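DNA mismatch repair protein MLH3 (Saccharomyces cerevisiae S288C, PDB 6RMN) takes part in DNA mismatch repair, correcting insertion-deletion loops as a component of the MutLbeta heterodimer. Local coordinates at residues D47-L57 and A193-L204; K154-H162 and K176-V184. All coordinates share one frame; numbering follows the deposited sequence.

Interaction 1 of 2, residues D47-L57 and A193-L204; sequences DQHACDERIRL and ACRSAVMFGDEL. With ZN (zinc ion), chain C; ZN (zinc ion), chain D.
His49, Glu53 and Cys194 meet at one zinc ion: the imidazole binds through NE2, the carboxylate through OE1 at 2.0 Å, and the thiolate SG lies at the edge of the His49 ring. Glu53, its CG anti to the backbone N (chi1 -177°) and its chain extended, bridges to a second zinc ion through OE2, which also accepts from Ala226 N; Cys225 and His227 also bind that ion, while the partner protein's chain supplies a further ligand to the first. This two-zinc site belongs to the C-terminal part of Mlh3, and its histidine and glutamate stand one turn apart in DQHACDE, consistent with the metal-binding DQHA(X)2E(X)4E motif of MutL endonucleases.

Hydrogen bonds tie the loop to the helix. With NE2 on the metal, His49 turns ND1 to Val198 O, 2.7 Å away and in the ring plane, which fixes the ring's rotation. Asp52 OD2 receives Val198 N on its anti lone pair at 2.8 Å. Gln48 NE2 gives to Met199 O at 2.8 Å and, at 3.3 Å, to Asp202 O, spanning the type II turn, while its OE1 accepts from Gln22 NE2; an alanine here, lacking the amide, would probably leave the turn less firmly held to the helix.

Methyl groups add van der Waals contacts: Ala193 CB, small enough to fit against the helix, lies 3.6 Å from Glu53 O and 4.1 Å from Leu57 CB, and Leu204 CD1 lies 3.5 Å from Gln48 OE1.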
ATOM      1  N   ASP B  47       9.478  -3.960   6.540  1.00 33.50           N
ATOM      2  CA  ASP B  47      10.568  -4.803   6.040  1.00 32.57           C
ATOM      3  C   ASP B  47       9.911  -6.175   5.707  1.00 35.91           C
ATOM      4  O   ASP B  47       9.313  -6.793   6.595  1.00 35.53           O
ATOM      5  CB  ASP B  47      11.634  -4.944   7.141  1.00 34.52           C
ATOM      6  CG  ASP B  47      12.855  -5.813   6.835  1.00 50.27           C
ATOM      7  OD1 ASP B  47      12.722  -6.788   6.059  1.00 52.93           O
ATOM      8  OD2 ASP B  47      13.929  -5.553   7.415  1.00 56.55           O
ATOM      9  N   GLN B  48       9.964  -6.618   4.433  1.00 31.68           N
ATOM     10  CA  GLN B  48       9.313  -7.886   4.043  1.00 31.43           C
ATOM     11  C   GLN B  48       9.945  -9.132   4.685  1.00 35.80           C
ATOM     12  O   GLN B  48       9.254 -10.129   4.894  1.00 35.51           O
ATOM     13  CB  GLN B  48       9.219  -8.046   2.519  1.00 32.87           C
ATOM     14  CG  GLN B  48      10.550  -8.358   1.826  1.00 33.61           C
ATOM     15  CD  GLN B  48      10.513  -8.119   0.352  1.00 41.31           C
ATOM     16  OE1 GLN B  48       9.836  -7.217  -0.141  1.00 36.32           O
ATOM     17  NE2 GLN B  48      11.249  -8.920  -0.382  1.00 32.06           N
ATOM     18  N   HIS B  49      11.247  -9.071   4.990  1.00 32.69           N
ATOM     19  CA  HIS B  49      11.953 -10.176   5.615  1.00 32.76           C
ATOM     20  C   HIS B  49      11.571 -10.280   7.102  1.00 35.42           C
ATOM     21  O   HIS B  49      11.178 -11.360   7.547  1.00 34.28           O
ATOM     22  CB  HIS B  49      13.472 -10.044   5.418  1.00 34.10           C
ATOM     23  CG  HIS B  49      14.245 -11.073   6.171  1.00 37.27           C
ATOM     24  ND1 HIS B  49      14.270 -12.391   5.766  1.00 39.16           N
ATOM     25  CD2 HIS B  49      14.925 -10.959   7.327  1.00 38.51           C
ATOM     26  CE1 HIS B  49      14.991 -13.029   6.662  1.00 38.51           C
ATOM     27  NE2 HIS B  49      15.415 -12.208   7.615  1.00 38.91           N
ATOM     28  N   ALA B  50      11.647  -9.152   7.840  1.00 31.80           N
ATOM     29  CA  ALA B  50      11.300  -9.040   9.261  1.00 32.08           C
ATOM     30  C   ALA B  50       9.855  -9.463   9.516  1.00 35.40           C
ATOM     31  O   ALA B  50       9.585 -10.168  10.483  1.00 34.41           O
ATOM     32  CB  ALA B  50      11.520  -7.612   9.745  1.00 33.25           C
ATOM     33  N   CYS B  51       8.945  -9.052   8.623  1.00 31.79           N
ATOM     34  CA  CYS B  51       7.521  -9.376   8.631  1.00 31.66           C
ATOM     35  C   CYS B  51       7.316 -10.897   8.576  1.00 35.08           C
ATOM     36  O   CYS B  51       6.642 -11.455   9.435  1.00 36.55           O
ATOM     37  CB  CYS B  51       6.828  -8.683   7.458  1.00 32.28           C
ATOM     38  SG  CYS B  51       5.067  -9.065   7.315  1.00 36.97           S
ATOM     39  N   ASP B  52       7.905 -11.555   7.565  1.00 30.68           N
ATOM     40  CA  ASP B  52       7.821 -12.992   7.340  1.00 30.64           C
ATOM     41  C   ASP B  52       8.479 -13.789   8.479  1.00 34.69           C
ATOM     42  O   ASP B  52       7.873 -14.741   8.989  1.00 34.70           O
ATOM     43  CB  ASP B  52       8.432 -13.356   5.969  1.00 32.66           C
ATOM     44  CG  ASP B  52       7.987 -14.707   5.431  1.00 43.79           C
ATOM     45  OD1 ASP B  52       6.900 -15.203   5.861  1.00 46.32           O
ATOM     46  OD2 ASP B  52       8.702 -15.265   4.573  1.00 45.99           O
ATOM     47  N   GLU B  53       9.692 -13.365   8.899  1.00 30.93           N
ATOM     48  CA  GLU B  53      10.459 -13.958  10.003  1.00 31.36           C
ATOM     49  C   GLU B  53       9.661 -13.919  11.316  1.00 35.11           C
ATOM     50  O   GLU B  53       9.661 -14.913  12.041  1.00 36.19           O
ATOM     51  CB  GLU B  53      11.801 -13.232  10.158  1.00 32.74           C
ATOM     52  CG  GLU B  53      12.730 -13.777  11.223  1.00 38.39           C
ATOM     53  CD  GLU B  53      13.998 -12.958  11.288  1.00 46.47           C
ATOM     54  OE1 GLU B  53      14.818 -13.055  10.347  1.00 34.97           O
ATOM     55  OE2 GLU B  53      14.143 -12.170  12.248  1.00 26.73           O
ATOM     56  N   ARG B  54       8.959 -12.797  11.588  1.00 29.89           N
ATOM     57  CA  ARG B  54       8.115 -12.617  12.762  1.00 29.52           C
ATOM     58  C   ARG B  54       6.945 -13.616  12.801  1.00 33.21           C
ATOM     59  O   ARG B  54       6.701 -14.242  13.844  1.00 33.33           O
ATOM     60  CB  ARG B  54       7.573 -11.181  12.835  1.00 28.81           C
ATOM     61  CG  ARG B  54       6.741 -10.928  14.090  1.00 36.96           C
ATOM     62  CD  ARG B  54       7.680 -10.780  15.253  1.00 43.32           C
ATOM     63  NE  ARG B  54       7.419 -11.735  16.309  1.00 49.58           N
ATOM     64  CZ  ARG B  54       8.094 -11.779  17.449  1.00 52.65           C
ATOM     65  NH1 ARG B  54       9.095 -10.932  17.671  1.00 25.71           N
ATOM     66  NH2 ARG B  54       7.784 -12.672  18.371  1.00 51.30           N
ATOM     67  N   ILE B  55       6.206 -13.716  11.679  1.00 28.79           N
ATOM     68  CA  ILE B  55       5.067 -14.628  11.524  1.00 28.62           C
ATOM     69  C   ILE B  55       5.554 -16.061  11.755  1.00 33.33           C
ATOM     70  O   ILE B  55       4.881 -16.837  12.436  1.00 33.16           O
ATOM     71  CB  ILE B  55       4.393 -14.481  10.107  1.00 29.99           C
ATOM     72  CG1 ILE B  55       3.818 -13.057   9.889  1.00 29.13           C
ATOM     73  CG2 ILE B  55       3.305 -15.553   9.878  1.00 28.14           C
ATOM     74  CD1 ILE B  55       3.704 -12.631   8.428  1.00 29.83           C
ATOM     75  N   ARG B  56       6.707 -16.400  11.151  1.00 30.51           N
ATOM     76  CA  ARG B  56       7.302 -17.730  11.204  1.00 30.88           C
ATOM     77  C   ARG B  56       7.760 -18.115  12.598  1.00 35.13           C
ATOM     78  O   ARG B  56       7.550 -19.260  12.987  1.00 35.56           O
ATOM     79  CB  ARG B  56       8.426 -17.865  10.170  1.00 29.34           C
ATOM     80  CG  ARG B  56       7.900 -18.053   8.761  1.00 27.51           C
ATOM     81  CD  ARG B  56       9.022 -18.179   7.750  1.00 35.14           C
ATOM     82  NE  ARG B  56       8.510 -18.269   6.375  1.00 40.29           N
ATOM     83  CZ  ARG B  56       8.148 -19.398   5.770  1.00 50.34           C
ATOM     84  NH1 ARG B  56       8.238 -20.556   6.402  1.00 35.52           N
ATOM     85  NH2 ARG B  56       7.683 -19.373   4.529  1.00 41.49           N
ATOM     86  N   LEU B  57       8.335 -17.155  13.357  1.00 31.39           N
ATOM     87  CA  LEU B  57       8.800 -17.354  14.726  1.00 32.14           C
ATOM     88  C   LEU B  57       7.655 -17.660  15.664  1.00 35.14           C
ATOM     89  O   LEU B  57       7.711 -18.649  16.388  1.00 35.42           O
ATOM     90  CB  LEU B  57       9.617 -16.150  15.249  1.00 32.25           C
ATOM     91  CG  LEU B  57      10.130 -16.302  16.688  1.00 37.15           C
ATOM     92  CD1 LEU B  57      11.307 -17.283  16.764  1.00 37.52           C
ATOM     93  CD2 LEU B  57      10.451 -14.976  17.287  1.00 39.88           C
ATOM     94  N   ALA B 193      13.479 -19.482  11.505  1.00 35.06           N
ATOM     95  CA  ALA B 193      12.527 -18.472  11.032  1.00 34.75           C
ATOM     96  C   ALA B 193      13.208 -17.528  10.044  1.00 40.53           C
ATOM     97  O   ALA B 193      12.658 -17.283   8.969  1.00 41.71           O
ATOM     98  CB  ALA B 193      11.944 -17.696  12.209  1.00 34.69           C
ATOM     99  N   CYS B 194      14.430 -17.055  10.385  1.00 37.12           N
ATOM    100  CA  CYS B 194      15.254 -16.186   9.547  1.00 36.84           C
ATOM    101  C   CYS B 194      15.512 -16.850   8.190  1.00 41.38           C
ATOM    102  O   CYS B 194      15.227 -16.250   7.153  1.00 39.95           O
ATOM    103  CB  CYS B 194      16.555 -15.837  10.262  1.00 37.82           C
ATOM    104  SG  CYS B 194      17.597 -14.646   9.375  1.00 43.17           S
ATOM    105  N   ARG B 195      15.968 -18.114   8.210  1.00 39.95           N
ATOM    106  CA  ARG B 195      16.266 -18.908   7.015  1.00 41.89           C
ATOM    107  C   ARG B 195      15.079 -19.211   6.128  1.00 43.84           C
ATOM    108  O   ARG B 195      15.257 -19.309   4.923  1.00 44.58           O
ATOM    109  CB  ARG B 195      16.947 -20.224   7.390  1.00 45.53           C
ATOM    110  CG  ARG B 195      18.407 -20.063   7.640  1.00 61.34           C
ATOM    111  CD  ARG B 195      19.272 -20.388   6.442  1.00 70.22           C
ATOM    112  NE  ARG B 195      20.655 -20.414   6.906  1.00 79.11           N
ATOM    113  CZ  ARG B 195      21.322 -21.514   7.224  1.00 86.68           C
ATOM    114  NH1 ARG B 195      20.788 -22.710   7.006  1.00 57.54           N
ATOM    115  NH2 ARG B 195      22.551 -21.429   7.712  1.00 84.03           N
ATOM    116  N   SER B 196      13.897 -19.434   6.720  1.00 38.93           N
ATOM    117  CA  SER B 196      12.704 -19.773   5.956  1.00 38.76           C
ATOM    118  C   SER B 196      12.038 -18.546   5.338  1.00 41.94           C
ATOM    119  O   SER B 196      11.307 -18.684   4.360  1.00 42.22           O
ATOM    120  CB  SER B 196      11.712 -20.515   6.837  1.00 40.89           C
ATOM    121  OG  SER B 196      12.138 -21.846   7.055  1.00 52.45           O
ATOM    122  N   ALA B 197      12.282 -17.359   5.924  1.00 37.68           N
ATOM    123  CA  ALA B 197      11.689 -16.094   5.526  1.00 36.76           C
ATOM    124  C   ALA B 197      12.115 -15.612   4.166  1.00 43.70           C
ATOM    125  O   ALA B 197      13.219 -15.913   3.705  1.00 45.64           O
ATOM    126  CB  ALA B 197      11.963 -15.023   6.571  1.00 36.63           C
ATOM    127  N   VAL B 198      11.225 -14.840   3.528  1.00 39.64           N
ATOM    128  CA  VAL B 198      11.429 -14.198   2.238  1.00 39.54           C
ATOM    129  C   VAL B 198      12.584 -13.194   2.422  1.00 42.98           C
ATOM    130  O   VAL B 198      12.762 -12.676   3.526  1.00 40.75           O
ATOM    131  CB  VAL B 198      10.086 -13.588   1.706  1.00 42.71           C
ATOM    132  CG1 VAL B 198       9.685 -12.303   2.416  1.00 41.06           C
ATOM    133  CG2 VAL B 198      10.110 -13.391   0.204  1.00 43.87           C
ATOM    134  N   MET B 199      13.411 -13.002   1.395  1.00 42.13           N
ATOM    135  CA  MET B 199      14.570 -12.114   1.478  1.00 44.15           C
ATOM    136  C   MET B 199      14.390 -10.793   0.707  1.00 47.49           C
ATOM    137  O   MET B 199      13.469 -10.652  -0.094  1.00 45.85           O
ATOM    138  CB  MET B 199      15.817 -12.845   0.940  1.00 49.61           C
ATOM    139  CG  MET B 199      16.575 -13.635   1.990  1.00 56.12           C
ATOM    140  SD  MET B 199      18.106 -14.365   1.324  1.00 65.91           S
ATOM    141  CE  MET B 199      19.211 -12.926   1.350  1.00 63.81           C
ATOM    142  N   PHE B 200      15.316  -9.844   0.933  1.00 43.64           N
ATOM    143  CA  PHE B 200      15.412  -8.596   0.200  1.00 42.58           C
ATOM    144  C   PHE B 200      15.795  -8.988  -1.218  1.00 47.53           C
ATOM    145  O   PHE B 200      16.650  -9.867  -1.411  1.00 49.21           O
ATOM    146  CB  PHE B 200      16.478  -7.681   0.824  1.00 44.66           C
ATOM    147  CG  PHE B 200      16.008  -6.800   1.962  1.00 45.49           C
ATOM    148  CD1 PHE B 200      14.721  -6.923   2.478  1.00 47.37           C
ATOM    149  CD2 PHE B 200      16.837  -5.815   2.488  1.00 48.55           C
ATOM    150  CE1 PHE B 200      14.279  -6.078   3.497  1.00 47.74           C
ATOM    151  CE2 PHE B 200      16.397  -4.980   3.520  1.00 50.41           C
ATOM    152  CZ  PHE B 200      15.123  -5.121   4.022  1.00 47.28           C
ATOM    153  N   GLY B 201      15.089  -8.411  -2.187  1.00 42.79           N
ATOM    154  CA  GLY B 201      15.286  -8.705  -3.600  1.00 43.43           C
ATOM    155  C   GLY B 201      14.247  -9.642  -4.187  1.00 46.36           C
ATOM    156  O   GLY B 201      14.141  -9.751  -5.412  1.00 48.29           O
ATOM    157  N   ASP B 202      13.472 -10.324  -3.323  1.00 40.38           N
ATOM    158  CA  ASP B 202      12.430 -11.263  -3.729  1.00 39.61           C
ATOM    159  C   ASP B 202      11.145 -10.542  -4.176  1.00 42.97           C
ATOM    160  O   ASP B 202      10.712  -9.588  -3.531  1.00 40.64           O
ATOM    161  CB  ASP B 202      12.118 -12.247  -2.593  1.00 40.03           C
ATOM    162  CG  ASP B 202      13.204 -13.260  -2.275  1.00 45.63           C
ATOM    163  OD1 ASP B 202      14.261 -13.250  -2.966  1.00 45.15           O
ATOM    164  OD2 ASP B 202      12.997 -14.074  -1.350  1.00 47.29           O
ATOM    165  N   GLU B 203      10.533 -11.036  -5.264  1.00 41.01           N
ATOM    166  CA  GLU B 203       9.294 -10.491  -5.834  1.00 40.39           C
ATOM    167  C   GLU B 203       8.092 -10.922  -5.021  1.00 42.76           C
ATOM    168  O   GLU B 203       7.989 -12.087  -4.649  1.00 43.41           O
ATOM    169  CB  GLU B 203       9.096 -10.961  -7.290  1.00 43.49           C
ATOM    170  CG  GLU B 203      10.253 -10.672  -8.233  1.00 57.94           C
ATOM    171  CD  GLU B 203      10.517  -9.219  -8.570  1.00 86.10           C
ATOM    172  OE1 GLU B 203      11.690  -8.886  -8.860  1.00 89.48           O
ATOM    173  OE2 GLU B 203       9.557  -8.412  -8.549  1.00 79.26           O
ATOM    174  N   LEU B 204       7.179  -9.982  -4.752  1.00 37.16           N
ATOM    175  CA  LEU B 204       5.935 -10.268  -4.039  1.00 35.37           C
ATOM    176  C   LEU B 204       4.838  -9.600  -4.793  1.00 38.44           C
ATOM    177  O   LEU B 204       5.005  -8.449  -5.187  1.00 38.43           O
ATOM    178  CB  LEU B 204       5.942  -9.774  -2.559  1.00 33.39           C
ATOM    179  CG  LEU B 204       6.945 -10.425  -1.578  1.00 35.77           C
ATOM    180  CD1 LEU B 204       7.182  -9.543  -0.382  1.00 33.37           C
ATOM    181  CD2 LEU B 204       6.487 -11.794  -1.134  1.00 38.34           C
TER
HETATM  182 ZN    ZN C 901      16.489 -12.569   9.421  1.00 47.75          ZN
HETATM  183 ZN    ZN D 902      15.861 -10.633  12.577  1.00 47.87          ZN

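Interaction 2 of 2, residues K154-H162 and K176-V184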
ATOM      1  N   LYS B 154      17.169 -15.510  36.203  1.00 49.90           N
ATOM      2  CA  LYS B 154      17.150 -14.853  34.896  1.00 48.30           C
ATOM      3  C   LYS B 154      16.122 -15.540  33.980  1.00 52.44           C
ATOM      4  O   LYS B 154      15.728 -14.990  32.949  1.00 51.66           O
ATOM      5  CB  LYS B 154      18.557 -14.847  34.281  1.00 49.70           C
ATOM      6  CG  LYS B 154      19.486 -13.849  34.956  1.00 60.99           C
ATOM      7  CD  LYS B 154      20.844 -13.836  34.300  1.00 73.62           C
ATOM      8  CE  LYS B 154      21.855 -13.054  35.095  1.00 88.30           C
ATOM      9  NZ  LYS B 154      23.153 -12.979  34.377  1.00 99.25           N
ATOM     10  N   LYS B 155      15.701 -16.757  34.369  1.00 49.42           N
ATOM     11  CA  LYS B 155      14.668 -17.571  33.728  1.00 47.79           C
ATOM     12  C   LYS B 155      13.914 -18.311  34.823  1.00 55.27           C
ATOM     13  O   LYS B 155      14.543 -18.885  35.711  1.00 54.36           O
ATOM     14  CB  LYS B 155      15.263 -18.547  32.700  1.00 47.40           C
ATOM     15  CG  LYS B 155      15.424 -17.890  31.339  1.00 49.47           C
ATOM     16  CD  LYS B 155      15.524 -18.865  30.218  1.00 44.49           C
ATOM     17  CE  LYS B 155      16.093 -18.175  29.010  1.00 49.38           C
ATOM     18  NZ  LYS B 155      15.048 -17.469  28.228  1.00 57.62           N
ATOM     19  N   LEU B 156      12.578 -18.237  34.814  1.00 56.23           N
ATOM     20  CA  LEU B 156      11.803 -18.927  35.844  1.00 59.47           C
ATOM     21  C   LEU B 156      11.370 -20.303  35.346  1.00 62.66           C
ATOM     22  O   LEU B 156      11.388 -20.513  34.131  1.00 59.54           O
ATOM     23  CB  LEU B 156      10.639 -18.087  36.439  1.00 62.29           C
ATOM     24  CG  LEU B 156       9.624 -17.422  35.523  1.00 68.05           C
ATOM     25  CD1 LEU B 156       8.504 -18.387  35.140  1.00 69.59           C
ATOM     26  CD2 LEU B 156       8.979 -16.261  36.238  1.00 71.70           C
ATOM     27  N   PRO B 157      11.073 -21.282  36.243  1.00 61.93           N
ATOM     28  CA  PRO B 157      10.726 -22.636  35.765  1.00 61.53           C
ATOM     29  C   PRO B 157       9.387 -22.740  35.036  1.00 67.83           C
ATOM     30  O   PRO B 157       8.505 -21.902  35.232  1.00 68.89           O
ATOM     31  CB  PRO B 157      10.745 -23.488  37.048  1.00 64.68           C
ATOM     32  CG  PRO B 157      11.372 -22.623  38.107  1.00 70.08           C
ATOM     33  CD  PRO B 157      11.053 -21.226  37.721  1.00 65.53           C
ATOM     34  N   MET B 158       9.250 -23.770  34.184  1.00 65.58           N
ATOM     35  CA  MET B 158       8.039 -24.039  33.410  1.00 66.64           C
ATOM     36  C   MET B 158       6.925 -24.541  34.305  1.00 75.25           C
ATOM     37  O   MET B 158       6.980 -25.683  34.758  1.00 75.04           O
ATOM     38  CB  MET B 158       8.308 -25.083  32.309  1.00 67.63           C
ATOM     39  CG  MET B 158       8.579 -24.491  30.967  1.00 69.95           C
ATOM     40  SD  MET B 158       7.256 -23.465  30.286  1.00 74.97           S
ATOM     41  CE  MET B 158       6.110 -24.684  29.819  1.00 72.44           C
ATOM     42  N   ASP B 159       5.908 -23.710  34.560  1.00 75.82           N
ATOM     43  CA  ASP B 159       4.802 -24.174  35.384  1.00 79.21           C
ATOM     44  C   ASP B 159       3.771 -24.880  34.510  1.00 85.90           C
ATOM     45  O   ASP B 159       3.176 -24.258  33.620  1.00 84.65           O
ATOM     46  CB  ASP B 159       4.189 -23.055  36.237  1.00 83.13           C
ATOM     47  CG  ASP B 159       3.542 -23.579  37.502  1.00 96.69           C
ATOM     48  OD1 ASP B 159       4.268 -24.134  38.356  1.00 97.67           O
ATOM     49  OD2 ASP B 159       2.309 -23.439  37.639  1.00105.81           O
ATOM     50  N   LEU B 160       3.617 -26.201  34.732  1.00 85.24           N
ATOM     51  CA  LEU B 160       2.693 -27.069  33.998  1.00 86.64           C
ATOM     52  C   LEU B 160       1.425 -27.398  34.812  1.00 98.13           C
ATOM     53  O   LEU B 160       0.567 -28.145  34.328  1.00 98.97           O
ATOM     54  CB  LEU B 160       3.401 -28.357  33.507  1.00 85.16           C
ATOM     55  CG  LEU B 160       4.679 -28.204  32.653  1.00 86.46           C
ATOM     56  CD1 LEU B 160       5.319 -29.549  32.384  1.00 85.92           C
ATOM     57  CD2 LEU B 160       4.399 -27.534  31.338  1.00 86.56           C
ATOM     58  N   SER B 161       1.294 -26.804  36.030  1.00 99.55           N
ATOM     59  CA  SER B 161       0.151 -26.963  36.946  1.00104.00           C
ATOM     60  C   SER B 161      -1.155 -26.449  36.335  1.00113.11           C
ATOM     61  O   SER B 161      -2.225 -26.974  36.646  1.00115.20           O
ATOM     62  CB  SER B 161       0.416 -26.237  38.262  1.00108.73           C
ATOM     63  OG  SER B 161       1.408 -26.892  39.033  1.00115.87           O
ATOM     64  N   HIS B 162      -1.056 -25.422  35.470  1.00111.52           N
ATOM     65  CA  HIS B 162      -2.174 -24.789  34.763  1.00113.93           C
ATOM     66  C   HIS B 162      -2.725 -25.707  33.659  1.00117.99           C
ATOM     67  O   HIS B 162      -1.964 -26.450  33.030  1.00115.45           O
ATOM     68  CB  HIS B 162      -1.742 -23.431  34.170  1.00113.66           C
ATOM     69  CG  HIS B 162      -0.810 -22.648  35.049  1.00117.53           C
ATOM     70  ND1 HIS B 162      -1.266 -21.979  36.175  1.00122.29           N
ATOM     71  CD2 HIS B 162       0.529 -22.465  34.943  1.00117.36           C
ATOM     72  CE1 HIS B 162      -0.197 -21.410  36.712  1.00121.05           C
ATOM     73  NE2 HIS B 162       0.905 -21.670  36.002  1.00118.45           N
ATOM     74  N   LYS B 176       2.772 -16.427  27.245  1.00 49.64           N
ATOM     75  CA  LYS B 176       2.696 -16.385  28.702  1.00 51.91           C
ATOM     76  C   LYS B 176       3.786 -17.293  29.309  1.00 57.14           C
ATOM     77  O   LYS B 176       4.026 -17.237  30.513  1.00 58.82           O
ATOM     78  CB  LYS B 176       1.296 -16.799  29.193  1.00 55.95           C
ATOM     79  CG  LYS B 176       0.248 -15.732  28.927  1.00 62.22           C
ATOM     80  CD  LYS B 176      -1.130 -16.099  29.417  1.00 72.54           C
ATOM     81  CE  LYS B 176      -2.082 -14.945  29.186  1.00 89.93           C
ATOM     82  NZ  LYS B 176      -3.432 -15.203  29.755  1.00104.92           N
ATOM     83  N   TYR B 177       4.441 -18.113  28.462  1.00 53.07           N
ATOM     84  CA  TYR B 177       5.479 -19.086  28.813  1.00 53.25           C
ATOM     85  C   TYR B 177       6.774 -18.834  28.038  1.00 55.75           C
ATOM     86  O   TYR B 177       7.763 -19.534  28.256  1.00 54.75           O
ATOM     87  CB  TYR B 177       4.983 -20.509  28.496  1.00 55.33           C
ATOM     88  CG  TYR B 177       3.684 -20.879  29.163  1.00 61.43           C
ATOM     89  CD1 TYR B 177       2.465 -20.672  28.524  1.00 64.43           C
ATOM     90  CD2 TYR B 177       3.670 -21.475  30.420  1.00 64.72           C
ATOM     91  CE1 TYR B 177       1.259 -21.015  29.136  1.00 68.92           C
ATOM     92  CE2 TYR B 177       2.472 -21.837  31.037  1.00 68.65           C
ATOM     93  CZ  TYR B 177       1.266 -21.596  30.395  1.00 78.76           C
ATOM     94  OH  TYR B 177       0.082 -21.942  31.009  1.00 84.11           O
ATOM     95  N   SER B 178       6.752 -17.861  27.116  1.00 52.65           N
ATOM     96  CA  SER B 178       7.853 -17.456  26.235  1.00 51.51           C
ATOM     97  C   SER B 178       9.178 -17.194  26.978  1.00 55.91           C
ATOM     98  O   SER B 178      10.247 -17.557  26.477  1.00 54.90           O
ATOM     99  CB  SER B 178       7.446 -16.217  25.440  1.00 54.44           C
ATOM    100  OG  SER B 178       8.007 -16.257  24.140  1.00 65.25           O
ATOM    101  N   SER B 179       9.095 -16.584  28.170  1.00 53.73           N
ATOM    102  CA  SER B 179      10.235 -16.264  29.026  1.00 54.49           C
ATOM    103  C   SER B 179      11.000 -17.498  29.580  1.00 58.22           C
ATOM    104  O   SER B 179      12.194 -17.383  29.848  1.00 58.97           O
ATOM    105  CB  SER B 179       9.788 -15.351  30.166  1.00 60.84           C
ATOM    106  OG  SER B 179       9.062 -16.045  31.171  1.00 73.94           O
ATOM    107  N   CYS B 180      10.309 -18.647  29.769  1.00 53.85           N
ATOM    108  CA  CYS B 180      10.834 -19.921  30.302  1.00 53.38           C
ATOM    109  C   CYS B 180      11.659 -20.698  29.306  1.00 52.00           C
ATOM    110  O   CYS B 180      12.376 -21.613  29.687  1.00 51.96           O
ATOM    111  CB  CYS B 180       9.694 -20.786  30.816  1.00 55.33           C
ATOM    112  SG  CYS B 180       8.543 -19.915  31.888  1.00 62.19           S
ATOM    113  N   VAL B 181      11.484 -20.410  28.030  1.00 44.84           N
ATOM    114  CA  VAL B 181      12.157 -21.125  26.965  1.00 42.34           C
ATOM    115  C   VAL B 181      13.680 -20.977  27.067  1.00 44.11           C
ATOM    116  O   VAL B 181      14.155 -19.845  27.029  1.00 43.70           O
ATOM    117  CB  VAL B 181      11.591 -20.708  25.590  1.00 44.51           C
ATOM    118  CG1 VAL B 181      12.335 -21.405  24.459  1.00 43.47           C
ATOM    119  CG2 VAL B 181      10.094 -20.993  25.512  1.00 44.20           C
ATOM    120  N   PRO B 182      14.461 -22.082  27.232  1.00 39.06           N
ATOM    121  CA  PRO B 182      15.929 -21.941  27.294  1.00 38.74           C
ATOM    122  C   PRO B 182      16.496 -21.178  26.088  1.00 40.17           C
ATOM    123  O   PRO B 182      15.972 -21.316  24.988  1.00 36.91           O
ATOM    124  CB  PRO B 182      16.421 -23.390  27.349  1.00 40.42           C
ATOM    125  CG  PRO B 182      15.274 -24.148  27.926  1.00 44.59           C
ATOM    126  CD  PRO B 182      14.063 -23.500  27.343  1.00 39.57           C
ATOM    127  N   THR B 183      17.545 -20.347  26.319  1.00 38.16           N
ATOM    128  CA  THR B 183      18.220 -19.520  25.310  1.00 38.07           C
ATOM    129  C   THR B 183      18.593 -20.317  24.049  1.00 40.86           C
ATOM    130  O   THR B 183      18.431 -19.804  22.941  1.00 38.39           O
ATOM    131  CB  THR B 183      19.427 -18.783  25.935  1.00 48.72           C
ATOM    132  OG1 THR B 183      18.973 -18.027  27.060  1.00 51.26           O
ATOM    133  CG2 THR B 183      20.136 -17.841  24.951  1.00 44.36           C
ATOM    134  N   VAL B 184      19.059 -21.572  24.220  1.00 38.70           N
ATOM    135  CA  VAL B 184      19.433 -22.443  23.099  1.00 38.58           C
ATOM    136  C   VAL B 184      18.230 -22.748  22.192  1.00 43.02           C
ATOM    137  O   VAL B 184      18.410 -22.858  20.988  1.00 43.28           O
ATOM    138  CB  VAL B 184      20.190 -23.722  23.547  1.00 42.23           C
ATOM    139  CG1 VAL B 184      19.304 -24.648  24.391  1.00 41.26           C
ATOM    140  CG2 VAL B 184      20.788 -24.462  22.342  1.00 42.04           C
TER
HETATM  141  O   HOH W   1      12.767 -21.988  32.316  1.00 60.13           O
HETATM  142  O   HOH W   2      11.848 -16.104  32.682  1.00 76.66           O
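Lys155 lies along the segment 176-184 and ends among its carbonyls. From CB the chain sets CG anti to the carbonyl carbon, beside the backbone N, and CG passes 3.6 Å from Ser179 O. CD comes near both Ser179 O and Val181 O, and CE comes 3.5 Å from Thr183 OG1. A bend at the last torsion (chi4 -84°) brings NZ to Val181 O at 2.8 Å and, more loosely, to Ser179 O at 3.3 Å, the latter met from above its carbonyl plane. A long, flexible chain with several N-H donors suits this place, where two backbone oxygens face one ammonium group.

The contact joins the irregular loop that follows helix 136-151 to the lead-in of helix 183-196, whose N-cap position is Pro182. One water strengthens the join by donating to both Leu156 O and Cys180 O.

Further along, the packing is apolar. Leu156 CD1 touches Cys180 SG at 3.6 Å. Met158, bent at chi2 and chi3, sets SD 3.7 Å from Cys180 CB and makes an oblique Met-aromatic contact with Tyr177, the two side chains crossing at about a right angle. Asp159 O approaches the edge of that ring at CE2, 3.6 Å away.

Overall arrangement
Both interactions use helix 183-196, interaction 1 at its C-terminal end and interaction 2 at its N-terminal start, with centres about 27 Å apart on opposite sides of the chain's centre. Along the sequence, interaction 2 is nested inside the loop that interaction 1 closes. Each is partly buried, mixing core and surface residues, but their chemistry differs. Interaction 1 buries more surface and joins helix 48-69 to the chain leaving helix 183-196 by metal coordination and side-chain bonds, next to the partner protein's chain. Interaction 2, which no other chain touches, pins an irregular loop to the lead-in of helix 183-196 with a lysine, waters and sulfur-rich packing; its Met158 and Tyr177 reach the later part of helix 48-69.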